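PDB 5BOV: putative epoxide hydrolase protein from Klebsiella pneumoniae subsp. pneumoniae, which probably hydrolyses epoxide or ester substrates, perhaps monoacylglycerols, as a member of the alpha/beta-hydrolase superfamily. Local coordinates for residues F109-R114 with I214-W219. Numbering follows the deposited sequence.
Sequences FDWGAR and ISNYRW
With CG of Asn216 swung anti to its own backbone N (chi1 177°) and the Arg114 chain, extended through chi2, bending at chi3 (70°), an amide and a guanidinium meet over one face of the Trp111 indole. The setting is the alpha/beta-hydrolase fold: Asp110, in a strained conformation with positive phi at the turn between strand 104-108 and helix 111-122, is consistent with a nucleophile elbow, and helix 209-220 packs against the start of the helix that follows. The contact illustrates how one buried carbonyl oxygen can tie two helices together. Asn216 OD1 accepts from Arg114 NH1 at 2.8 Å, on a lone pair in the carbonyl plane, and from Arg114 NH2 at 3.0 Å, nearly in line with the C=O bond. The guanidinium and amide planes lie nearly coplanar, and the two-nitrogen grip should restrict rotation of both. The same amide stacks on the Trp111 ring, Asn216 CG resting 3.4 Å from Trp111 CZ2, while Asn216 ND2 sits above the centre of the Tyr217 ring. Trp40 stacks on Trp111 and meets Tyr217 edge-to-face, extending the aromatic packing. Tyr217 reaches the indole edge, where Trp111 NE1 donates to Tyr217 OH over 3.0 Å at an N-H...O angle of 156°. That hydroxyl also links the helix to the putative nucleophile: a water lies 2.6 Å from Tyr217 OH and donates to Asp110 OD1 at 2.8 Å.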
loop_
_atom_site.group_PDB
_atom_site.type_symbol
_atom_site.label_atom_id
_atom_site.label_comp_id
_atom_site.label_asym_id
_atom_site.label_seq_id
_atom_site.Cartn_x
_atom_site.Cartn_y
_atom_site.Cartn_z
ATOM N N PHE A 109 1.491 0.885 -3.950
ATOM C CA PHE A 109 2.893 0.478 -3.770
ATOM C C PHE A 109 3.095 -0.021 -2.336
ATOM O O PHE A 109 2.382 0.359 -1.438
ATOM C CB PHE A 109 3.904 1.624 -4.149
ATOM C CG PHE A 109 3.873 2.791 -3.168
ATOM C CD1 PHE A 109 2.803 3.721 -3.200
ATOM C CD2 PHE A 109 4.848 2.932 -2.183
ATOM C CE1 PHE A 109 2.783 4.755 -2.282
ATOM C CE2 PHE A 109 4.847 4.004 -1.272
ATOM C CZ PHE A 109 3.807 4.915 -1.338
ATOM N N ASP A 110 4.068 -0.929 -2.162
ATOM C CA ASP A 110 4.439 -1.490 -0.879
ATOM C C ASP A 110 3.197 -2.078 -0.208
ATOM O O ASP A 110 2.491 -2.838 -0.889
ATOM C CB ASP A 110 5.242 -0.434 -0.049
ATOM C CG ASP A 110 5.725 -0.977 1.210
ATOM O OD1 ASP A 110 6.611 -1.935 1.202
ATOM O OD2 ASP A 110 5.223 -0.659 2.276
ATOM N N TRP A 111 2.861 -1.771 1.039
ATOM C CA TRP A 111 1.648 -2.375 1.652
ATOM C C TRP A 111 0.416 -2.141 0.774
ATOM O O TRP A 111 -0.492 -2.959 0.754
ATOM C CB TRP A 111 1.342 -1.773 2.994
ATOM C CG TRP A 111 2.319 -2.041 4.118
ATOM C CD1 TRP A 111 3.537 -2.585 4.055
ATOM C CD2 TRP A 111 2.091 -1.714 5.493
ATOM N NE1 TRP A 111 4.130 -2.595 5.333
ATOM C CE2 TRP A 111 3.252 -2.087 6.222
ATOM C CE3 TRP A 111 1.043 -1.109 6.176
ATOM C CZ2 TRP A 111 3.369 -1.857 7.616
ATOM C CZ3 TRP A 111 1.132 -0.946 7.561
ATOM C CH2 TRP A 111 2.290 -1.293 8.247
ATOM N N GLY A 112 0.334 -0.977 0.120
ATOM C CA GLY A 112 -0.788 -0.709 -0.704
ATOM C C GLY A 112 -0.901 -1.588 -1.960
ATOM O O GLY A 112 -1.992 -1.900 -2.409
ATOM N N ALA A 113 0.237 -1.939 -2.528
ATOM C CA ALA A 113 0.284 -2.867 -3.647
ATOM C C ALA A 113 -0.139 -4.243 -3.188
ATOM O O ALA A 113 -0.920 -4.934 -3.836
ATOM C CB ALA A 113 1.631 -2.946 -4.319
ATOM N N ARG A 114 0.431 -4.709 -2.053
ATOM C CA ARG A 114 0.010 -5.981 -1.476
ATOM C C ARG A 114 -1.477 -6.026 -1.220
ATOM O O ARG A 114 -2.166 -6.967 -1.610
ATOM C CB ARG A 114 0.750 -6.216 -0.205
ATOM C CG ARG A 114 0.467 -7.518 0.452
ATOM C CD ARG A 114 1.141 -7.595 1.827
ATOM N NE ARG A 114 0.478 -6.697 2.746
ATOM C CZ ARG A 114 0.981 -6.221 3.871
ATOM N NH1 ARG A 114 2.216 -6.495 4.248
ATOM N NH2 ARG A 114 0.196 -5.471 4.664
ATOM N N ILE A 214 4.645 -2.938 13.696
ATOM C CA ILE A 214 5.322 -4.109 14.313
ATOM C C ILE A 214 4.540 -5.390 13.997
ATOM O O ILE A 214 5.134 -6.446 13.684
ATOM C CB ILE A 214 5.433 -3.893 15.833
ATOM C CG1 ILE A 214 6.309 -2.699 16.150
ATOM C CG2 ILE A 214 5.922 -5.133 16.570
ATOM C CD1 ILE A 214 7.636 -2.612 15.510
ATOM N N SER A 215 3.218 -5.303 14.100
ATOM C CA SER A 215 2.365 -6.423 13.763
ATOM C C SER A 215 2.571 -6.866 12.297
ATOM O O SER A 215 2.668 -8.069 12.001
ATOM C CB SER A 215 0.895 -6.130 14.007
ATOM O OG SER A 215 0.052 -7.200 13.575
ATOM N N ASN A 216 2.533 -5.921 11.365
ATOM C CA ASN A 216 2.764 -6.239 9.949
ATOM C C ASN A 216 4.028 -7.082 9.742
ATOM O O ASN A 216 3.962 -8.127 9.072
ATOM C CB ASN A 216 2.812 -4.950 9.104
ATOM C CG ASN A 216 3.113 -5.222 7.657
ATOM O OD1 ASN A 216 2.213 -5.378 6.835
ATOM N ND2 ASN A 216 4.398 -5.250 7.310
ATOM N N TYR A 217 5.146 -6.618 10.327
ATOM C CA TYR A 217 6.436 -7.279 10.121
ATOM C C TYR A 217 6.612 -8.575 10.967
ATOM O O TYR A 217 7.154 -9.563 10.448
ATOM C CB TYR A 217 7.599 -6.288 10.246
ATOM C CG TYR A 217 7.561 -5.343 9.112
ATOM C CD1 TYR A 217 7.827 -5.761 7.802
ATOM C CD2 TYR A 217 7.109 -4.041 9.263
ATOM C CE1 TYR A 217 7.676 -4.898 6.706
ATOM C CE2 TYR A 217 7.032 -3.184 8.176
ATOM C CZ TYR A 217 7.294 -3.628 6.907
ATOM O OH TYR A 217 7.091 -2.773 5.830
ATOM N N ARG A 218 5.996 -8.619 12.149
ATOM C CA ARG A 218 6.004 -9.859 12.898
ATOM C C ARG A 218 5.145 -10.903 12.197
ATOM O O ARG A 218 5.546 -12.097 12.103
ATOM C CB ARG A 218 5.606 -9.658 14.336
ATOM C CG ARG A 218 6.695 -8.930 15.087
ATOM C CD ARG A 218 6.290 -8.662 16.523
ATOM N NE ARG A 218 7.361 -7.825 17.114
ATOM C CZ ARG A 218 7.385 -7.427 18.364
ATOM N NH1 ARG A 218 6.383 -7.783 19.181
ATOM N NH2 ARG A 218 8.376 -6.623 18.794
ATOM N N TRP A 219 3.978 -10.525 11.675
ATOM C CA TRP A 219 3.185 -11.505 10.956
ATOM C C TRP A 219 3.938 -12.063 9.757
ATOM O O TRP A 219 3.952 -13.249 9.529
ATOM C CB TRP A 219 1.810 -10.928 10.500
ATOM C CG TRP A 219 0.884 -11.988 9.896
ATOM C CD1 TRP A 219 -0.121 -12.637 10.531
ATOM C CD2 TRP A 219 0.872 -12.464 8.554
ATOM N NE1 TRP A 219 -0.719 -13.520 9.704
ATOM C CE2 TRP A 219 -0.136 -13.425 8.469
ATOM C CE3 TRP A 219 1.646 -12.213 7.440
ATOM C CZ2 TRP A 219 -0.434 -14.073 7.316
ATOM C CZ3 TRP A 219 1.348 -12.846 6.284
ATOM C CH2 TRP A 219 0.324 -13.775 6.214
HETATM O O HOH W 1 7.608 -3.423 3.359
#